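Local coordinates for glycosyl transferase family 9 (Veillonella parvula, PDB 3TOV), which probably transfers a sugar, likely a heptose as in related heptosyltransferases, from a nucleotide-activated donor to an acceptor glycan, using a two-domain GT-B fold, at residues 185-190 with 259-264; 173-178 with 242-247; 160-165 with 277-282; 49-54 with 252-257. One frame throughout, in Å; residues are numbered along the deposited sequence.

Contact 1: residues 185-190 with 259-264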
loop_
_atom_site.group_PDB
_atom_site.type_symbol
_atom_site.label_atom_id
_atom_site.label_comp_id
_atom_site.label_asym_id
_atom_site.label_seq_id
_atom_site.Cartn_x
_atom_site.Cartn_y
_atom_site.Cartn_z
ATOM N N ASP A 185 25.765 -4.901 4.161
ATOM C CA ASP A 185 25.228 -5.864 3.202
ATOM C C ASP A 185 24.148 -5.266 2.303
ATOM O O ASP A 185 23.397 -4.381 2.714
ATOM C CB ASP A 185 24.670 -7.103 3.918
ATOM C CG ASP A 185 25.760 -8.068 4.371
ATOM O OD1 ASP A 185 25.612 -8.667 5.459
ATOM O OD2 ASP A 185 26.761 -8.236 3.639
ATOM N N ILE A 186 24.077 -5.763 1.070
ATOM C CA ILE A 186 23.008 -5.403 0.142
ATOM C C ILE A 186 21.871 -6.411 0.247
ATOM O O ILE A 186 21.956 -7.529 -0.246
ATOM C CB ILE A 186 23.493 -5.279 -1.336
ATOM C CG1 ILE A 186 24.095 -3.897 -1.594
ATOM C CG2 ILE A 186 22.335 -5.482 -2.309
ATOM C CD1 ILE A 186 25.392 -3.642 -0.884
ATOM N N LEU A 187 20.805 -5.996 0.912
ATOM C CA LEU A 187 19.660 -6.855 1.132
ATOM C C LEU A 187 18.640 -6.730 0.009
ATOM O O LEU A 187 18.166 -5.635 -0.287
ATOM C CB LEU A 187 18.995 -6.462 2.438
ATOM C CG LEU A 187 17.853 -7.378 2.841
ATOM C CD1 LEU A 187 18.380 -8.809 2.955
ATOM C CD2 LEU A 187 17.242 -6.887 4.142
ATOM N N ILE A 188 18.304 -7.849 -0.624
ATOM C CA ILE A 188 17.191 -7.854 -1.570
ATOM C C ILE A 188 16.072 -8.756 -1.035
ATOM O O ILE A 188 16.289 -9.929 -0.742
ATOM C CB ILE A 188 17.603 -8.198 -3.064
ATOM C CG1 ILE A 188 16.757 -9.334 -3.607
ATOM C CG2 ILE A 188 19.110 -8.484 -3.238
ATOM C CD1 ILE A 188 15.358 -8.907 -3.905
ATOM N N GLY A 189 14.877 -8.189 -0.895
ATOM C CA GLY A 189 13.772 -8.886 -0.270
ATOM C C GLY A 189 12.659 -9.285 -1.212
ATOM O O GLY A 189 12.458 -8.671 -2.250
ATOM N N PHE A 190 11.933 -10.329 -0.826
ATOM C CA PHE A 190 10.845 -10.888 -1.612
ATOM C C PHE A 190 9.551 -10.908 -0.820
ATOM O O PHE A 190 9.510 -11.356 0.323
ATOM C CB PHE A 190 11.158 -12.329 -1.987
ATOM C CG PHE A 190 12.434 -12.492 -2.730
ATOM C CD1 PHE A 190 12.428 -12.726 -4.096
ATOM C CD2 PHE A 190 13.650 -12.405 -2.068
ATOM C CE1 PHE A 190 13.609 -12.876 -4.783
ATOM C CE2 PHE A 190 14.840 -12.552 -2.758
ATOM C CZ PHE A 190 14.818 -12.792 -4.112
HETATM N N MSE A 259 11.290 -3.548 6.066
HETATM C CA MSE A 259 11.334 -3.372 4.617
HETATM C C MSE A 259 12.179 -2.178 4.227
HETATM O O MSE A 259 12.854 -2.184 3.194
HETATM C CB MSE A 259 9.929 -3.210 4.046
HETATM C CG MSE A 259 9.507 -4.355 3.135
HETATM SE SE MSE A 259 7.576 -4.458 3.024
HETATM C CE MSE A 259 7.349 -5.977 1.846
ATOM N N ASN A 260 12.133 -1.148 5.057
ATOM C CA ASN A 260 12.974 0.019 4.852
ATOM C C ASN A 260 14.429 -0.400 4.592
ATOM O O ASN A 260 15.131 0.197 3.768
ATOM C CB ASN A 260 12.875 0.930 6.074
ATOM C CG ASN A 260 13.838 2.086 6.016
ATOM O OD1 ASN A 260 14.983 1.967 6.442
ATOM N ND2 ASN A 260 13.384 3.211 5.495
ATOM N N ARG A 261 14.857 -1.452 5.290
ATOM C CA ARG A 261 16.238 -1.921 5.242
ATOM C C ARG A 261 16.582 -2.563 3.899
ATOM O O ARG A 261 17.752 -2.821 3.597
ATOM C CB ARG A 261 16.519 -2.888 6.400
ATOM C CG ARG A 261 17.930 -3.489 6.409
ATOM C CD ARG A 261 18.988 -2.426 6.177
ATOM N NE ARG A 261 20.362 -2.917 6.292
ATOM C CZ ARG A 261 21.118 -3.299 5.263
ATOM N NH1 ARG A 261 22.364 -3.717 5.473
ATOM N NH2 ARG A 261 20.635 -3.269 4.025
ATOM N N CYS A 262 15.569 -2.808 3.080
ATOM C CA CYS A 262 15.809 -3.471 1.803
ATOM C C CYS A 262 16.325 -2.545 0.718
ATOM O O CYS A 262 15.737 -1.494 0.463
ATOM C CB CYS A 262 14.545 -4.156 1.312
ATOM S SG CYS A 262 14.145 -5.600 2.244
ATOM N N ASN A 263 17.420 -2.961 0.082
ATOM C CA ASN A 263 17.942 -2.320 -1.122
ATOM C C ASN A 263 17.080 -2.632 -2.344
ATOM O O ASN A 263 17.232 -2.002 -3.379
ATOM C CB ASN A 263 19.366 -2.780 -1.403
ATOM C CG ASN A 263 20.303 -2.524 -0.252
ATOM O OD1 ASN A 263 20.080 -2.992 0.861
ATOM N ND2 ASN A 263 21.380 -1.801 -0.519
ATOM N N LEU A 264 16.188 -3.612 -2.216
ATOM C CA LEU A 264 15.292 -4.006 -3.299
ATOM C C LEU A 264 14.167 -4.942 -2.843
ATOM O O LEU A 264 14.311 -5.725 -1.912
ATOM C CB LEU A 264 16.069 -4.687 -4.424
ATOM C CG LEU A 264 15.236 -5.026 -5.671
ATOM C CD1 LEU A 264 14.923 -3.763 -6.481
ATOM C CD2 LEU A 264 15.956 -6.041 -6.528
#
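Leu187 and Asn263 meet between the neighbouring parallel strands 187-191 and 264-268 of a Rossmann-like sheet, in the C-terminal half of the GT-B fold. Asn263 N donates to Leu187 O over 2.8 Å, in the carbonyl plane. In return, Asn263 OD1 accepts from Leu187 N at 3.1 Å. That donor stands above the amide plane of Asn263 and misses the lone pairs. Further on, Gly189 N reaches Leu264 O at 2.7 Å, nearly straight at 172°. Ile188 and Leu264 lie side by side and point the same way, with Ile188 CD1 3.9 Å from Leu264 CD2. Leu264 also packs on helix 334-347.

Arg261 lies just after helix 252-260. Its chain leaves with CG opposite the backbone N (chi1 177°) and bends at chi2, which brings the guanidinium back to the loop before strand 187-191. Asp185 bonds Thr182 N through its OD1, while its backbone O takes the arginine. The guanidinium holds that carbonyl end-on: NH1 lies 3.0 Å and NH2 3.3 Å from Asp185 O, which sits in the guanidinium plane.

Contact 2: residues 173-178 with 242-247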
loop_
_atom_site.group_PDB
_atom_site.type_symbol
_atom_site.label_atom_id
_atom_site.label_comp_id
_atom_site.label_asym_id
_atom_site.label_seq_id
_atom_site.Cartn_x
_atom_site.Cartn_y
_atom_site.Cartn_z
ATOM N N GLN A 173 16.115 -3.947 13.723
ATOM C CA GLN A 173 17.564 -4.007 13.817
ATOM C C GLN A 173 18.029 -5.302 14.493
ATOM O O GLN A 173 18.931 -5.988 14.006
ATOM C CB GLN A 173 18.151 -2.780 14.519
ATOM C CG GLN A 173 19.657 -2.895 14.764
ATOM C CD GLN A 173 20.420 -3.599 13.619
ATOM O OE1 GLN A 173 20.037 -3.524 12.442
ATOM N NE2 GLN A 173 21.503 -4.294 13.973
ATOM N N GLU A 174 17.413 -5.644 15.614
ATOM C CA GLU A 174 17.790 -6.878 16.281
ATOM C C GLU A 174 17.552 -8.037 15.328
ATOM O O GLU A 174 18.496 -8.666 14.876
ATOM C CB GLU A 174 17.029 -7.068 17.596
ATOM C CG GLU A 174 15.522 -7.052 17.458
ATOM C CD GLU A 174 14.821 -7.699 18.636
ATOM O OE1 GLU A 174 13.712 -8.241 18.431
ATOM O OE2 GLU A 174 15.376 -7.668 19.759
ATOM N N PHE A 175 16.295 -8.294 15.000
ATOM C CA PHE A 175 15.954 -9.370 14.077
ATOM C C PHE A 175 16.986 -9.550 12.981
ATOM O O PHE A 175 17.451 -10.659 12.740
ATOM C CB PHE A 175 14.598 -9.107 13.436
ATOM C CG PHE A 175 14.255 -10.055 12.314
ATOM C CD1 PHE A 175 13.544 -11.222 12.565
ATOM C CD2 PHE A 175 14.606 -9.755 10.998
ATOM C CE1 PHE A 175 13.197 -12.081 11.538
ATOM C CE2 PHE A 175 14.267 -10.609 9.957
ATOM C CZ PHE A 175 13.564 -11.773 10.223
ATOM N N TYR A 176 17.331 -8.456 12.310
ATOM C CA TYR A 176 18.273 -8.512 11.207
ATOM C C TYR A 176 19.661 -8.856 11.697
ATOM O O TYR A 176 20.315 -9.753 11.154
ATOM C CB TYR A 176 18.299 -7.191 10.440
ATOM C CG TYR A 176 17.236 -7.089 9.376
ATOM C CD1 TYR A 176 16.857 -8.200 8.626
ATOM C CD2 TYR A 176 16.598 -5.883 9.130
ATOM C CE1 TYR A 176 15.873 -8.108 7.653
ATOM C CE2 TYR A 176 15.614 -5.775 8.159
ATOM C CZ TYR A 176 15.253 -6.884 7.424
ATOM O OH TYR A 176 14.269 -6.746 6.468
ATOM N N SER A 177 20.109 -8.126 12.716
ATOM C CA SER A 177 21.403 -8.376 13.344
ATOM C C SER A 177 21.461 -9.820 13.863
ATOM O O SER A 177 22.465 -10.515 13.704
ATOM C CB SER A 177 21.639 -7.370 14.477
ATOM O OG SER A 177 23.007 -7.321 14.847
ATOM N N SER A 178 20.364 -10.244 14.488
ATOM C CA SER A 178 20.115 -11.632 14.831
ATOM C C SER A 178 20.638 -12.518 13.724
ATOM O O SER A 178 21.507 -13.361 13.948
ATOM C CB SER A 178 18.608 -11.852 14.982
ATOM O OG SER A 178 18.277 -13.213 15.190
ATOM N N LYS A 242 21.186 -19.426 2.140
ATOM C CA LYS A 242 20.411 -19.217 3.358
ATOM C C LYS A 242 19.652 -17.921 3.280
ATOM O O LYS A 242 20.245 -16.839 3.339
ATOM C CB LYS A 242 21.307 -19.251 4.608
ATOM C CG LYS A 242 20.569 -19.198 5.945
ATOM C CD LYS A 242 21.045 -18.008 6.799
ATOM C CE LYS A 242 20.285 -17.910 8.123
ATOM N NZ LYS A 242 20.487 -16.599 8.815
ATOM N N PRO A 243 18.328 -18.028 3.127
ATOM C CA PRO A 243 17.415 -16.881 3.166
ATOM C C PRO A 243 17.151 -16.445 4.606
ATOM O O PRO A 243 17.401 -17.210 5.544
ATOM C CB PRO A 243 16.133 -17.446 2.550
ATOM C CG PRO A 243 16.177 -18.897 2.873
ATOM C CD PRO A 243 17.626 -19.291 2.839
ATOM N N ILE A 244 16.669 -15.221 4.786
ATOM C CA ILE A 244 16.122 -14.829 6.076
ATOM C C ILE A 244 14.630 -14.977 5.943
ATOM O O ILE A 244 14.079 -14.681 4.879
ATOM C CB ILE A 244 16.433 -13.372 6.434
ATOM C CG1 ILE A 244 17.946 -13.134 6.440
ATOM C CG2 ILE A 244 15.801 -13.023 7.789
ATOM C CD1 ILE A 244 18.361 -11.677 6.528
ATOM N N VAL A 245 13.970 -15.445 7.001
ATOM C CA VAL A 245 12.517 -15.578 6.970
ATOM C C VAL A 245 11.827 -14.583 7.906
ATOM O O VAL A 245 11.949 -14.689 9.120
ATOM C CB VAL A 245 12.056 -17.014 7.271
ATOM C CG1 VAL A 245 10.559 -17.126 7.048
ATOM C CG2 VAL A 245 12.809 -18.011 6.400
ATOM N N ALA A 246 11.115 -13.612 7.327
ATOM C CA ALA A 246 10.412 -12.585 8.099
ATOM C C ALA A 246 8.897 -12.743 8.011
ATOM O O ALA A 246 8.133 -11.901 8.505
ATOM C CB ALA A 246 10.824 -11.209 7.651
ATOM N N THR A 247 8.473 -13.838 7.385
ATOM C CA THR A 247 7.060 -14.157 7.248
ATOM C C THR A 247 6.386 -14.224 8.606
ATOM O O THR A 247 7.004 -14.595 9.580
ATOM C CB THR A 247 6.871 -15.497 6.545
ATOM O OG1 THR A 247 7.686 -15.522 5.372
ATOM C CG2 THR A 247 5.417 -15.688 6.150
#
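In the C-terminal Rossmann-like domain of this GT-B protein, helix 166-178 packs against an outermost strand of the parallel sheet, 244-245, through Phe175, Tyr176 and Ile244. The contact is buried and almost wholly apolar. Phe175 does most of the work. Its CG lies opposite the backbone N (chi1 171°), and the ring reaches out from the helix with its far end against the strand. CZ is 3.5 Å from Ile244 CG2. The same CZ is 3.8 Å from Ala246 CB. Ile244 and Ala246 both point toward the helix, while Val245 between them points away and offers only its backbone.

Tyr176 adds a second, looser touch. Its CD1 comes within 4.3 Å of Ile244 CD1, the end of the extended isoleucine chain. The polar end of this tyrosine is engaged by helix 252-260, where OH is hydrogen-bonded to Ala258 O. Phe250 meets the Phe175 ring edge-to-face, and His179 also lies against it. The one polar atom of the strand that meets the ring does so at its rim: Val245 O lies near the ring plane, 3.5 Å from Phe175 CZ.

Contact 3: residues 160-165 with 277-282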
loop_
_atom_site.group_PDB
_atom_site.type_symbol
_atom_site.label_atom_id
_atom_site.label_comp_id
_atom_site.label_asym_id
_atom_site.label_seq_id
_atom_site.Cartn_x
_atom_site.Cartn_y
_atom_site.Cartn_z
ATOM N N LEU A 160 3.820 7.860 -1.584
ATOM C CA LEU A 160 3.344 7.171 -0.394
ATOM C C LEU A 160 4.360 7.259 0.741
ATOM O O LEU A 160 5.579 7.356 0.529
ATOM C CB LEU A 160 3.066 5.709 -0.706
ATOM C CG LEU A 160 2.461 5.401 -2.070
ATOM C CD1 LEU A 160 2.435 3.898 -2.283
ATOM C CD2 LEU A 160 1.074 5.966 -2.191
ATOM N N HIS A 161 3.843 7.203 1.957
ATOM C CA HIS A 161 4.654 7.444 3.134
ATOM C C HIS A 161 4.089 6.688 4.334
ATOM O O HIS A 161 2.881 6.666 4.557
ATOM C CB HIS A 161 4.682 8.943 3.425
ATOM C CG HIS A 161 5.515 9.313 4.605
ATOM N ND1 HIS A 161 5.112 10.248 5.534
ATOM C CD2 HIS A 161 6.731 8.879 5.010
ATOM C CE1 HIS A 161 6.044 10.375 6.462
ATOM N NE2 HIS A 161 7.037 9.554 6.168
ATOM N N ILE A 162 4.962 6.037 5.087
ATOM C CA ILE A 162 4.576 5.543 6.393
ATOM C C ILE A 162 5.678 5.911 7.342
ATOM O O ILE A 162 6.845 5.589 7.104
ATOM C CB ILE A 162 4.357 4.044 6.430
ATOM C CG1 ILE A 162 3.200 3.666 5.510
ATOM C CG2 ILE A 162 4.035 3.614 7.849
ATOM C CD1 ILE A 162 2.792 2.210 5.608
ATOM N N GLU A 163 5.307 6.626 8.399
ATOM C CA GLU A 163 6.279 7.136 9.346
ATOM C C GLU A 163 6.503 6.037 10.347
ATOM O O GLU A 163 5.543 5.569 10.956
ATOM C CB GLU A 163 5.729 8.376 10.038
ATOM C CG GLU A 163 6.768 9.226 10.717
ATOM C CD GLU A 163 7.713 9.871 9.729
ATOM O OE1 GLU A 163 7.582 11.094 9.491
ATOM O OE2 GLU A 163 8.587 9.150 9.192
ATOM N N ILE A 164 7.750 5.589 10.484
ATOM C CA ILE A 164 8.068 4.524 11.434
ATOM C C ILE A 164 8.789 5.125 12.628
ATOM O O ILE A 164 9.552 6.076 12.484
ATOM C CB ILE A 164 8.930 3.381 10.816
ATOM C CG1 ILE A 164 10.392 3.808 10.665
ATOM C CG2 ILE A 164 8.355 2.901 9.489
ATOM C CD1 ILE A 164 11.255 2.762 10.003
ATOM N N CYS A 165 8.542 4.579 13.810
ATOM C CA CYS A 165 9.139 5.139 15.012
ATOM C C CYS A 165 10.347 4.343 15.482
ATOM O O CYS A 165 10.687 3.293 14.925
ATOM C CB CYS A 165 8.113 5.217 16.137
ATOM S SG CYS A 165 7.749 3.624 16.890
ATOM N N ILE A 277 7.241 0.628 -1.284
ATOM C CA ILE A 277 7.349 1.925 -1.949
ATOM C C ILE A 277 7.356 3.075 -0.952
ATOM O O ILE A 277 8.115 4.033 -1.099
ATOM C CB ILE A 277 6.179 2.132 -2.927
ATOM C CG1 ILE A 277 6.219 1.093 -4.043
ATOM C CG2 ILE A 277 6.173 3.547 -3.509
ATOM C CD1 ILE A 277 5.052 1.231 -4.983
ATOM N N SER A 278 6.508 2.966 0.065
ATOM C CA SER A 278 6.364 4.009 1.069
ATOM C C SER A 278 7.591 4.129 1.962
ATOM O O SER A 278 7.589 4.888 2.929
ATOM C CB SER A 278 5.141 3.730 1.940
ATOM O OG SER A 278 5.434 2.738 2.917
ATOM N N GLN A 279 8.629 3.368 1.647
ATOM C CA GLN A 279 9.871 3.413 2.403
ATOM C C GLN A 279 11.044 3.596 1.450
ATOM O O GLN A 279 12.203 3.381 1.821
ATOM C CB GLN A 279 10.067 2.126 3.204
ATOM C CG GLN A 279 8.932 1.785 4.158
ATOM C CD GLN A 279 8.801 2.764 5.303
ATOM O OE1 GLN A 279 9.779 3.092 5.977
ATOM N NE2 GLN A 279 7.580 3.236 5.532
ATOM N N GLY A 280 10.732 3.965 0.211
ATOM C CA GLY A 280 11.744 4.304 -0.775
ATOM C C GLY A 280 12.411 3.123 -1.441
ATOM O O GLY A 280 13.393 3.295 -2.159
ATOM N N VAL A 281 11.873 1.927 -1.222
ATOM C CA VAL A 281 12.474 0.713 -1.751
ATOM C C VAL A 281 12.157 0.526 -3.233
ATOM O O VAL A 281 10.993 0.470 -3.616
ATOM C CB VAL A 281 12.000 -0.530 -0.975
ATOM C CG1 VAL A 281 13.031 -1.629 -1.061
ATOM C CG2 VAL A 281 11.776 -0.180 0.467
ATOM N N PRO A 282 13.206 0.406 -4.068
ATOM C CA PRO A 282 13.072 0.110 -5.502
ATOM C C PRO A 282 12.320 -1.190 -5.726
ATOM O O PRO A 282 12.601 -2.184 -5.073
ATOM C CB PRO A 282 14.516 -0.051 -5.975
ATOM C CG PRO A 282 15.350 0.625 -4.936
ATOM C CD PRO A 282 14.614 0.461 -3.641
#
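Gln279 NE2 donates to Ile162 O over 2.9 Å, with an angle of 156° at the hydrogen. The acceptor lies close to the amide plane of Gln279, and the donor is tilted 23° from the plane of the Ile162 carbonyl. The glutamine chain bends at chi2 (-67°), and this folds the amide back toward the 160-165 segment. There NE2 also makes a weak bond to Ser278 OG at 3.4 Å. That hydroxyl is itself hydrogen-bonded to Val275 O, in the preceding helix. The carbonyl side of the amide faces carbon instead, with OE1 3.8 Å from Ile164 CG2.

Apolar groups pack around this bond. Ser278 points toward the other segment, and its OG is 3.5 Å from Ile162 CG1. Its backbone joins in through a CA-H...O contact to Leu160 O. Leu160 CD1 lies 3.9 Å from Ile277 CG2, the two side chains slanting across each other.

The 160-165 segment probably belongs to the connection between the two GT-B domains. Leu160 and Ile162 rest on helix 19-23 of the N-terminal domain, and Ile164 rests on helix 252-260 of the C-terminal one. The partner turn leaves helix 271-277 and runs into strand 283-286.

Contact 4: residues 49-54 with 252-257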
loop_
_atom_site.group_PDB
_atom_site.type_symbol
_atom_site.label_atom_id
_atom_site.label_comp_id
_atom_site.label_asym_id
_atom_site.label_seq_id
_atom_site.Cartn_x
_atom_site.Cartn_y
_atom_site.Cartn_z
ATOM N N LEU A 49 -5.128 -1.810 10.582
ATOM C CA LEU A 49 -4.165 -1.054 9.805
ATOM C C LEU A 49 -3.630 0.126 10.600
ATOM O O LEU A 49 -2.912 0.969 10.061
ATOM C CB LEU A 49 -4.799 -0.573 8.491
ATOM C CG LEU A 49 -5.524 -1.654 7.684
ATOM C CD1 LEU A 49 -6.179 -1.078 6.444
ATOM C CD2 LEU A 49 -4.550 -2.757 7.325
ATOM N N GLN A 50 -3.967 0.183 11.879
ATOM C CA GLN A 50 -3.721 1.395 12.647
ATOM C C GLN A 50 -2.247 1.799 12.720
ATOM O O GLN A 50 -1.941 2.992 12.703
ATOM C CB GLN A 50 -4.366 1.312 14.035
ATOM C CG GLN A 50 -3.415 1.321 15.212
ATOM C CD GLN A 50 -3.935 0.454 16.337
ATOM O OE1 GLN A 50 -5.058 -0.050 16.270
ATOM N NE2 GLN A 50 -3.120 0.261 17.373
ATOM N N GLN A 51 -1.336 0.828 12.782
ATOM C CA GLN A 51 0.084 1.163 12.908
ATOM C C GLN A 51 0.586 1.923 11.673
ATOM O O GLN A 51 1.634 2.563 11.692
ATOM C CB GLN A 51 0.925 -0.083 13.152
ATOM C CG GLN A 51 0.184 -1.189 13.850
ATOM C CD GLN A 51 1.128 -2.208 14.465
ATOM O OE1 GLN A 51 2.232 -1.868 14.886
ATOM N NE2 GLN A 51 0.700 -3.463 14.510
ATOM N N VAL A 52 -0.186 1.854 10.600
ATOM C CA VAL A 52 0.162 2.508 9.346
ATOM C C VAL A 52 0.073 4.045 9.414
ATOM O O VAL A 52 0.848 4.768 8.774
ATOM C CB VAL A 52 -0.747 1.980 8.234
ATOM C CG1 VAL A 52 -0.733 2.911 7.037
ATOM C CG2 VAL A 52 -0.321 0.573 7.865
HETATM N N MSE A 53 -0.868 4.538 10.208
HETATM C CA MSE A 53 -1.113 5.963 10.272
HETATM C C MSE A 53 -0.656 6.595 11.587
HETATM O O MSE A 53 -0.447 7.805 11.648
HETATM C CB MSE A 53 -2.592 6.245 10.032
HETATM C CG MSE A 53 -2.857 7.607 9.413
HETATM SE SE MSE A 53 -2.308 7.697 7.551
HETATM C CE MSE A 53 -3.681 6.587 6.770
ATOM N N GLU A 54 -0.501 5.775 12.623
ATOM C CA GLU A 54 -0.159 6.267 13.955
ATOM C C GLU A 54 0.702 7.516 13.880
ATOM O O GLU A 54 0.222 8.646 13.992
ATOM C CB GLU A 54 0.599 5.201 14.744
ATOM C CG GLU A 54 -0.247 4.383 15.685
ATOM C CD GLU A 54 0.591 3.380 16.455
ATOM O OE1 GLU A 54 1.471 3.803 17.243
ATOM O OE2 GLU A 54 0.383 2.163 16.259
ATOM N N LEU A 252 2.606 -4.471 11.227
ATOM C CA LEU A 252 2.779 -3.535 10.107
ATOM C C LEU A 252 3.836 -2.450 10.345
ATOM O O LEU A 252 4.715 -2.237 9.499
ATOM C CB LEU A 252 1.454 -2.931 9.669
ATOM C CG LEU A 252 0.426 -3.916 9.108
ATOM C CD1 LEU A 252 -0.948 -3.239 8.986
ATOM C CD2 LEU A 252 0.874 -4.529 7.782
ATOM N N GLY A 253 3.764 -1.771 11.489
ATOM C CA GLY A 253 4.792 -0.801 11.842
ATOM C C GLY A 253 6.194 -1.392 11.735
ATOM O O GLY A 253 7.061 -0.866 11.033
ATOM N N PRO A 254 6.435 -2.491 12.459
ATOM C CA PRO A 254 7.703 -3.203 12.339
ATOM C C PRO A 254 8.000 -3.600 10.902
ATOM O O PRO A 254 9.156 -3.536 10.467
ATOM C CB PRO A 254 7.463 -4.443 13.183
ATOM C CG PRO A 254 6.528 -3.959 14.253
ATOM C CD PRO A 254 5.624 -2.990 13.587
ATOM N N LEU A 255 6.972 -4.006 10.168
ATOM C CA LEU A 255 7.185 -4.504 8.804
ATOM C C LEU A 255 7.849 -3.470 7.896
ATOM O O LEU A 255 8.803 -3.779 7.186
ATOM C CB LEU A 255 5.883 -4.998 8.175
ATOM C CG LEU A 255 6.099 -5.485 6.747
ATOM C CD1 LEU A 255 7.334 -6.354 6.715
ATOM C CD2 LEU A 255 4.887 -6.233 6.215
ATOM N N ALA A 256 7.325 -2.251 7.913
ATOM C CA ALA A 256 7.935 -1.148 7.196
ATOM C C ALA A 256 9.397 -1.000 7.606
ATOM O O ALA A 256 10.277 -0.867 6.759
ATOM C CB ALA A 256 7.170 0.132 7.470
ATOM N N ALA A 257 9.655 -1.035 8.909
ATOM C CA ALA A 257 10.999 -0.803 9.427
ATOM C C ALA A 257 11.937 -1.902 8.942
ATOM O O ALA A 257 13.114 -1.656 8.641
ATOM C CB ALA A 257 10.978 -0.722 10.951
#
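Gln51 points from its loop toward the start of helix 252-260, and its side chain lies along the first residues there. CB lies 3.7 Å from Gly253 N, and OE1 comes as close to that nitrogen. Beyond CG the chain is extended (chi2 -162°), which carries the amide alongside the glycine. CD stays 4.0 Å from Gly253 N. At the tip the two amide atoms part. OE1 turns to Pro254 and lies 3.8 Å from its CD, the side chains crossing at about a right angle. NE2 turns the other way, toward Leu252 N at 3.9 Å, and makes a weak hydrogen bond with Gln251 OE1 just before the helix. The amide therefore touches the helix start by packing. Gly253 has no side chain, so the glutamine lies directly against the backbone.

Leu252 supplies the apolar half. It points toward the loop, and its CD1 touches two residues. That methyl is 4.0 Å from Leu49 CD2 and equally 4.0 Å from Val52 CG2. Leu49 and Val52 in turn rest on Leu19 of helix 19-23. Trp168 of helix 166-178 touches both Gln51 and Pro254.

The loop follows strand 40-46 of the N-terminal sheet, whereas the helix belongs to the C-terminal sheet domain. The contact thus bridges the two Rossmann-like domains, whose facing surfaces form the interdomain cleft characteristic of GT-B glycosyltransferases.

Overall arrangement
Contacts 1 and 2 lie within the C-terminal domain and reach the same parallel sheet, contact 1 at its middle strands and contact 2 at its edge. Contacts 3 and 4 join the two domains and sit closer to the centre of the chain. Contacts 2 and 3 are buried, while 1 and 4 are partly buried. The chemistry follows the place. Contact 1 is rich in backbone and arginine bonds, contact 3 turns on one amide bond, and contacts 2 and 4 rest on packing. Helix 252-260 serves contacts 1 and 4. Tyr176 touches Arg261, linking contacts 1 and 2, and Ile164 packs on Ala256, linking contacts 3 and 4.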